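Local atomic coordinates of 16S rRNA (adenine(1408)-N(1))-methyltransferase (Catenulispora acidiphila, PDB entry 4X1O), a protein that probably transfers a methyl group from S-adenosyl-L-methionine to N1 of adenine 1408 in 16S rRNA, a modification linked to aminoglycoside resistance. Residues 66-79 and 98-110. Numbering follows the deposited sequence.
Sequences AIAHPEWLVVGVDP and GGAPNLVLVSSAI
N102, just ahead of strand 103-107, ties that strand to the end of helix 60-68 and the following turn: ND2 donates to A66 O at 3.0 Å, an almost straight bond (172° at the hydrogen) in the amide plane, and to W72 O at 2.9 Å. A chi1 of 56° turns the amide toward 66-72, and these two bonds hold its rotation. The backbone O of N102 accepts from V74 N, opening a parallel ladder that runs on to D78 N and V106 O. The 19° between the short strand axes and their 4.6 Å closest approach fit this pairing.

Both ladder faces pack tightly. On one, V74 CG1 meets L103 CD1 at 3.7 Å, while G76, lacking a side chain, leaves room for L105 CD2. On the other, V75 CG1 touches V106 CG2 at 3.7 Å, L73 CD1 reaches V104 CG2, and V77 CG1 closes on S108 O at 3.4 Å. The ends are looser: solvent-exposed I67 lays CD1 against A100 CB (3.8 Å) and the carbonyl oxygens of G98 and G99, and beyond D78 the ladder frays, S108 N to D78 O being weak at 3.3 Å, with exposed P79 against S108 and A109.

D78 lies near the C-terminal end of strand 72-78 and I110 just past that of strand 103-107, as in Rossmann-like methyltransferases; both bind S-adenosyl-L-methionine in other structures of this protein, though not here. D78 OD1 and OD2 accept from A80 N and T56 N. Strand 103-107 forms one edge of the seven-stranded sheet, joined to 72-78 by a beta-alpha-beta crossover through helix 85-91. Strand 49-54 flanks 72-78 on its other side, helix 60-68 covers V74 and L103, and helix 37-46 covers L73 and V75.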
ATOM      1  N   ALA A  66     -11.684   3.850   2.828  1.00 14.43           N
ATOM      2  CA  ALA A  66     -12.900   3.632   2.061  1.00 15.09           C
ATOM      3  C   ALA A  66     -14.093   4.292   2.753  1.00 15.28           C
ATOM      4  O   ALA A  66     -14.946   4.883   2.091  1.00 16.77           O
ATOM      5  CB  ALA A  66     -13.142   2.129   1.863  1.00 16.81           C
ATOM      6  N   ILE A  67     -14.152   4.187   4.079  1.00 18.07           N
ATOM      7  CA  ILE A  67     -15.272   4.749   4.829  1.00 18.54           C
ATOM      8  C   ILE A  67     -15.224   6.279   4.748  1.00 18.30           C
ATOM      9  O   ILE A  67     -16.266   6.937   4.574  1.00 20.75           O
ATOM     10  CB  ILE A  67     -15.260   4.298   6.312  1.00 24.61           C
ATOM     11  CG1 ILE A  67     -15.453   2.779   6.427  1.00 20.58           C
ATOM     12  CG2 ILE A  67     -16.348   5.027   7.109  1.00 28.38           C
ATOM     13  CD1 ILE A  67     -16.837   2.334   5.998  1.00 26.09           C
ATOM     14  N   ALA A  68     -14.025   6.840   4.847  1.00 21.24           N
ATOM     15  CA  ALA A  68     -13.863   8.297   4.848  1.00 21.06           C
ATOM     16  C   ALA A  68     -14.133   8.885   3.470  1.00 22.25           C
ATOM     17  O   ALA A  68     -14.565  10.030   3.347  1.00 26.35           O
ATOM     18  CB  ALA A  68     -12.467   8.682   5.310  1.00 24.84           C
ATOM     19  N   HIS A  69     -13.875   8.099   2.439  1.00 18.94           N
ATOM     20  CA  HIS A  69     -13.969   8.577   1.064  1.00 18.88           C
ATOM     21  C   HIS A  69     -14.786   7.639   0.197  1.00 15.21           C
ATOM     22  O   HIS A  69     -14.228   6.878  -0.587  1.00 15.87           O
ATOM     23  CB  HIS A  69     -12.579   8.736   0.459  1.00 21.63           C
ATOM     24  CG  HIS A  69     -11.693   9.668   1.227  1.00 28.10           C
ATOM     25  ND1 HIS A  69     -11.801  11.037   1.134  1.00 33.40           N
ATOM     26  CD2 HIS A  69     -10.707   9.430   2.125  1.00 27.47           C
ATOM     27  CE1 HIS A  69     -10.907  11.605   1.922  1.00 33.68           C
ATOM     28  NE2 HIS A  69     -10.229  10.650   2.536  1.00 35.32           N
ATOM     29  N   PRO A  70     -16.121   7.692   0.328  1.00 18.12           N
ATOM     30  CA  PRO A  70     -16.970   6.779  -0.441  1.00 17.02           C
ATOM     31  C   PRO A  70     -16.889   6.983  -1.951  1.00 16.22           C
ATOM     32  O   PRO A  70     -17.281   6.099  -2.725  1.00 19.72           O
ATOM     33  CB  PRO A  70     -18.392   7.101   0.078  1.00 16.34           C
ATOM     34  CG  PRO A  70     -18.281   8.466   0.654  1.00 19.58           C
ATOM     35  CD  PRO A  70     -16.908   8.532   1.245  1.00 22.49           C
ATOM     36  N   GLU A  71     -16.351   8.118  -2.375  1.00 17.61           N
ATOM     37  CA  GLU A  71     -16.171   8.349  -3.802  1.00 15.85           C
ATOM     38  C   GLU A  71     -14.857   7.739  -4.328  1.00 18.06           C
ATOM     39  O   GLU A  71     -14.632   7.694  -5.544  1.00 19.78           O
ATOM     40  CB  GLU A  71     -16.216   9.850  -4.088  1.00 17.34           C
ATOM     41  CG  GLU A  71     -14.970  10.612  -3.654  1.00 24.22           C
ATOM     42  CD  GLU A  71     -14.934  11.007  -2.179  1.00 30.19           C
ATOM     43  OE1 GLU A  71     -15.688  10.449  -1.360  1.00 26.88           O
ATOM     44  OE2 GLU A  71     -14.132  11.903  -1.839  1.00 44.99           O
ATOM     45  N   TRP A  72     -13.992   7.292  -3.424  1.00 16.40           N
ATOM     46  CA  TRP A  72     -12.755   6.611  -3.837  1.00 17.49           C
ATOM     47  C   TRP A  72     -12.981   5.118  -3.971  1.00 20.29           C
ATOM     48  O   TRP A  72     -13.646   4.515  -3.133  1.00 17.39           O
ATOM     49  CB  TRP A  72     -11.606   6.804  -2.840  1.00 18.17           C
ATOM     50  CG  TRP A  72     -11.092   8.197  -2.690  1.00 21.84           C
ATOM     51  CD1 TRP A  72     -11.509   9.310  -3.352  1.00 26.00           C
ATOM     52  CD2 TRP A  72     -10.049   8.619  -1.801  1.00 23.98           C
ATOM     53  NE1 TRP A  72     -10.790  10.409  -2.925  1.00 24.91           N
ATOM     54  CE2 TRP A  72      -9.891  10.005  -1.970  1.00 27.62           C
ATOM     55  CE3 TRP A  72      -9.239   7.951  -0.875  1.00 32.30           C
ATOM     56  CZ2 TRP A  72      -8.944  10.742  -1.251  1.00 27.59           C
ATOM     57  CZ3 TRP A  72      -8.301   8.685  -0.155  1.00 28.52           C
ATOM     58  CH2 TRP A  72      -8.169  10.065  -0.349  1.00 26.87           C
ATOM     59  N   LEU A  73     -12.401   4.518  -5.005  1.00 12.64           N
ATOM     60  CA  LEU A  73     -12.320   3.066  -5.060  1.00 12.85           C
ATOM     61  C   LEU A  73     -11.001   2.685  -4.383  1.00 20.53           C
ATOM     62  O   LEU A  73      -9.937   3.068  -4.852  1.00 18.01           O
ATOM     63  CB  LEU A  73     -12.373   2.574  -6.501  1.00 17.02           C
ATOM     64  CG  LEU A  73     -12.443   1.053  -6.685  1.00 20.99           C
ATOM     65  CD1 LEU A  73     -13.712   0.486  -6.062  1.00 26.65           C
ATOM     66  CD2 LEU A  73     -12.385   0.715  -8.171  1.00 20.58           C
ATOM     67  N   VAL A  74     -11.084   1.988  -3.255  1.00 14.86           N
ATOM     68  CA  VAL A  74      -9.911   1.689  -2.454  1.00 16.42           C
ATOM     69  C   VAL A  74      -9.590   0.226  -2.660  1.00 19.20           C
ATOM     70  O   VAL A  74     -10.380  -0.636  -2.309  1.00 17.18           O
ATOM     71  CB  VAL A  74     -10.148   1.987  -0.961  1.00 15.95           C
ATOM     72  CG1 VAL A  74      -8.926   1.569  -0.127  1.00 16.28           C
ATOM     73  CG2 VAL A  74     -10.477   3.465  -0.765  1.00 17.12           C
ATOM     74  N   VAL A  75      -8.437  -0.050  -3.248  1.00 15.73           N
ATOM     75  CA  VAL A  75      -8.077  -1.416  -3.606  1.00 13.89           C
ATOM     76  C   VAL A  75      -6.908  -1.854  -2.759  1.00 24.04           C
ATOM     77  O   VAL A  75      -5.826  -1.310  -2.905  1.00 20.54           O
ATOM     78  CB  VAL A  75      -7.687  -1.523  -5.092  1.00 14.57           C
ATOM     79  CG1 VAL A  75      -7.435  -2.966  -5.482  1.00 20.50           C
ATOM     80  CG2 VAL A  75      -8.788  -0.902  -5.943  1.00 19.00           C
ATOM     81  N   GLY A  76      -7.119  -2.833  -1.884  1.00 17.26           N
ATOM     82  CA  GLY A  76      -6.032  -3.327  -1.066  1.00 17.98           C
ATOM     83  C   GLY A  76      -5.465  -4.583  -1.688  1.00 21.57           C
ATOM     84  O   GLY A  76      -6.208  -5.502  -2.013  1.00 26.49           O
ATOM     85  N   VAL A  77      -4.152  -4.622  -1.872  1.00 19.93           N
ATOM     86  CA  VAL A  77      -3.520  -5.741  -2.546  1.00 21.92           C
ATOM     87  C   VAL A  77      -2.509  -6.381  -1.627  1.00 25.94           C
ATOM     88  O   VAL A  77      -1.521  -5.759  -1.280  1.00 26.49           O
ATOM     89  CB  VAL A  77      -2.803  -5.313  -3.849  1.00 27.44           C
ATOM     90  CG1 VAL A  77      -2.353  -6.543  -4.621  1.00 26.06           C
ATOM     91  CG2 VAL A  77      -3.714  -4.447  -4.712  1.00 25.79           C
ATOM     92  N   ASP A  78      -2.738  -7.635  -1.246  1.00 25.15           N
ATOM     93  CA  ASP A  78      -1.819  -8.307  -0.329  1.00 27.91           C
ATOM     94  C   ASP A  78      -1.878  -9.809  -0.557  1.00 27.40           C
ATOM     95  O   ASP A  78      -2.945 -10.342  -0.808  1.00 30.42           O
ATOM     96  CB  ASP A  78      -2.175  -7.964   1.122  1.00 28.92           C
ATOM     97  CG  ASP A  78      -1.046  -8.252   2.091  1.00 44.43           C
ATOM     98  OD1 ASP A  78      -0.741  -9.446   2.315  1.00 50.81           O
ATOM     99  OD2 ASP A  78      -0.467  -7.284   2.632  1.00 40.36           O
ATOM    100  N   PRO A  79      -0.736 -10.493  -0.491  1.00 25.63           N
ATOM    101  CA  PRO A  79      -0.835 -11.935  -0.750  1.00 33.66           C
ATOM    102  C   PRO A  79      -1.341 -12.728   0.454  1.00 37.71           C
ATOM    103  O   PRO A  79      -1.790 -13.854   0.274  1.00 39.59           O
ATOM    104  CB  PRO A  79       0.599 -12.320  -1.097  1.00 35.98           C
ATOM    105  CG  PRO A  79       1.427 -11.318  -0.389  1.00 37.76           C
ATOM    106  CD  PRO A  79       0.666 -10.042  -0.434  1.00 28.02           C
ATOM    107  N   GLY A  98     -21.753  -0.540   8.763  1.00 30.83           N
ATOM    108  CA  GLY A  98     -20.319  -0.367   8.600  1.00 28.30           C
ATOM    109  C   GLY A  98     -19.771  -0.879   7.282  1.00 26.85           C
ATOM    110  O   GLY A  98     -18.561  -0.975   7.112  1.00 25.63           O
ATOM    111  N   GLY A  99     -20.656  -1.227   6.355  1.00 26.69           N
ATOM    112  CA  GLY A  99     -20.228  -1.742   5.068  1.00 26.32           C
ATOM    113  C   GLY A  99     -19.489  -0.711   4.241  1.00 27.23           C
ATOM    114  O   GLY A  99     -19.707   0.484   4.393  1.00 23.55           O
ATOM    115  N   ALA A 100     -18.608  -1.187   3.366  1.00 20.55           N
ATOM    116  CA  ALA A 100     -17.772  -0.321   2.533  1.00 20.76           C
ATOM    117  C   ALA A 100     -17.683  -0.946   1.149  1.00 19.88           C
ATOM    118  O   ALA A 100     -16.748  -1.695   0.845  1.00 22.13           O
ATOM    119  CB  ALA A 100     -16.378  -0.143   3.154  1.00 20.19           C
ATOM    120  N   PRO A 101     -18.681  -0.671   0.308  1.00 17.20           N
ATOM    121  CA  PRO A 101     -18.802  -1.323  -0.993  1.00 22.02           C
ATOM    122  C   PRO A 101     -17.727  -0.845  -1.942  1.00 19.96           C
ATOM    123  O   PRO A 101     -17.490  -1.498  -2.956  1.00 23.84           O
ATOM    124  CB  PRO A 101     -20.196  -0.903  -1.471  1.00 25.18           C
ATOM    125  CG  PRO A 101     -20.404   0.427  -0.823  1.00 32.99           C
ATOM    126  CD  PRO A 101     -19.772   0.300   0.540  1.00 23.24           C
ATOM    127  N   ASN A 102     -17.058   0.261  -1.605  1.00 18.31           N
ATOM    128  CA  ASN A 102     -15.964   0.770  -2.427  1.00 18.44           C
ATOM    129  C   ASN A 102     -14.590   0.235  -2.059  1.00 20.89           C
ATOM    130  O   ASN A 102     -13.577   0.731  -2.563  1.00 19.35           O
ATOM    131  CB  ASN A 102     -15.912   2.291  -2.335  1.00 15.88           C
ATOM    132  CG  ASN A 102     -15.778   2.788  -0.899  1.00 18.91           C
ATOM    133  OD1 ASN A 102     -16.313   2.193   0.042  1.00 18.79           O
ATOM    134  ND2 ASN A 102     -15.089   3.909  -0.729  1.00 14.06           N
ATOM    135  N   LEU A 103     -14.552  -0.711  -1.127  1.00 15.74           N
ATOM    136  CA  LEU A 103     -13.320  -1.394  -0.783  1.00 15.73           C
ATOM    137  C   LEU A 103     -13.229  -2.725  -1.533  1.00 17.77           C
ATOM    138  O   LEU A 103     -14.146  -3.566  -1.496  1.00 19.12           O
ATOM    139  CB  LEU A 103     -13.235  -1.607   0.734  1.00 15.44           C
ATOM    140  CG  LEU A 103     -12.009  -2.340   1.254  1.00 19.27           C
ATOM    141  CD1 LEU A 103     -10.778  -1.418   1.056  1.00 18.30           C
ATOM    142  CD2 LEU A 103     -12.173  -2.701   2.716  1.00 20.24           C
ATOM    143  N   VAL A 104     -12.122  -2.907  -2.230  1.00 15.26           N
ATOM    144  CA  VAL A 104     -11.849  -4.135  -2.940  1.00 17.80           C
ATOM    145  C   VAL A 104     -10.555  -4.738  -2.403  1.00 20.86           C
ATOM    146  O   VAL A 104      -9.492  -4.118  -2.481  1.00 21.76           O
ATOM    147  CB  VAL A 104     -11.725  -3.902  -4.464  1.00 21.16           C
ATOM    148  CG1 VAL A 104     -11.505  -5.227  -5.174  1.00 30.13           C
ATOM    149  CG2 VAL A 104     -12.980  -3.220  -5.004  1.00 19.36           C
ATOM    150  N   LEU A 105     -10.646  -5.946  -1.853  1.00 18.75           N
ATOM    151  CA  LEU A 105      -9.472  -6.593  -1.287  1.00 22.34           C
ATOM    152  C   LEU A 105      -9.007  -7.699  -2.219  1.00 24.70           C
ATOM    153  O   LEU A 105      -9.714  -8.689  -2.431  1.00 23.23           O
ATOM    154  CB  LEU A 105      -9.779  -7.138   0.110  1.00 24.61           C
ATOM    155  CG  LEU A 105     -10.220  -6.036   1.081  1.00 30.24           C
ATOM    156  CD1 LEU A 105     -10.750  -6.620   2.399  1.00 31.66           C
ATOM    157  CD2 LEU A 105      -9.097  -5.036   1.333  1.00 26.16           C
ATOM    158  N   VAL A 106      -7.816  -7.503  -2.780  1.00 23.48           N
ATOM    159  CA  VAL A 106      -7.249  -8.380  -3.808  1.00 26.59           C
ATOM    160  C   VAL A 106      -6.151  -9.261  -3.249  1.00 23.59           C
ATOM    161  O   VAL A 106      -5.229  -8.765  -2.604  1.00 25.44           O
ATOM    162  CB  VAL A 106      -6.641  -7.549  -4.983  1.00 23.64           C
ATOM    163  CG1 VAL A 106      -5.956  -8.467  -6.009  1.00 26.33           C
ATOM    164  CG2 VAL A 106      -7.711  -6.674  -5.636  1.00 25.87           C
ATOM    165  N   SER A 107      -6.235 -10.565  -3.496  1.00 23.18           N
ATOM    166  CA  SER A 107      -5.172 -11.470  -3.095  1.00 25.52           C
ATOM    167  C   SER A 107      -4.167 -11.585  -4.222  1.00 35.91           C
ATOM    168  O   SER A 107      -4.399 -12.284  -5.208  1.00 37.98           O
ATOM    169  CB  SER A 107      -5.723 -12.851  -2.738  1.00 29.94           C
ATOM    170  OG  SER A 107      -4.681 -13.708  -2.308  1.00 42.09           O
ATOM    171  N   SER A 108      -3.053 -10.880  -4.082  1.00 27.65           N
ATOM    172  CA  SER A 108      -1.976 -10.962  -5.054  1.00 31.37           C
ATOM    173  C   SER A 108      -0.707 -10.362  -4.482  1.00 26.80           C
ATOM    174  O   SER A 108      -0.764  -9.448  -3.657  1.00 32.06           O
ATOM    175  CB  SER A 108      -2.343 -10.240  -6.350  1.00 33.78           C
ATOM    176  OG  SER A 108      -1.219 -10.193  -7.216  1.00 38.62           O
ATOM    177  N   ALA A 109       0.428 -10.892  -4.921  1.00 30.58           N
ATOM    178  CA  ALA A 109       1.720 -10.289  -4.629  1.00 36.72           C
ATOM    179  C   ALA A 109       1.952  -9.155  -5.620  1.00 38.56           C
ATOM    180  O   ALA A 109       1.435  -9.185  -6.733  1.00 36.77           O
ATOM    181  CB  ALA A 109       2.822 -11.316  -4.713  1.00 37.19           C
ATOM    182  N   ILE A 110       2.717  -8.151  -5.219  1.00 39.53           N
ATOM    183  CA  ILE A 110       2.922  -6.997  -6.086  1.00 37.83           C
ATOM    184  C   ILE A 110       3.892  -7.296  -7.236  1.00 37.85           C
ATOM    185  O   ILE A 110       3.748  -6.740  -8.318  1.00 40.15           O
ATOM    186  CB  ILE A 110       3.432  -5.774  -5.287  1.00 46.36           C
ATOM    187  CG1 ILE A 110       3.359  -4.514  -6.152  1.00 39.98           C
ATOM    188  CG2 ILE A 110       4.828  -6.013  -4.734  1.00 47.08           C
ATOM    189  CD1 ILE A 110       1.979  -4.274  -6.728  1.00 34.69           C
TER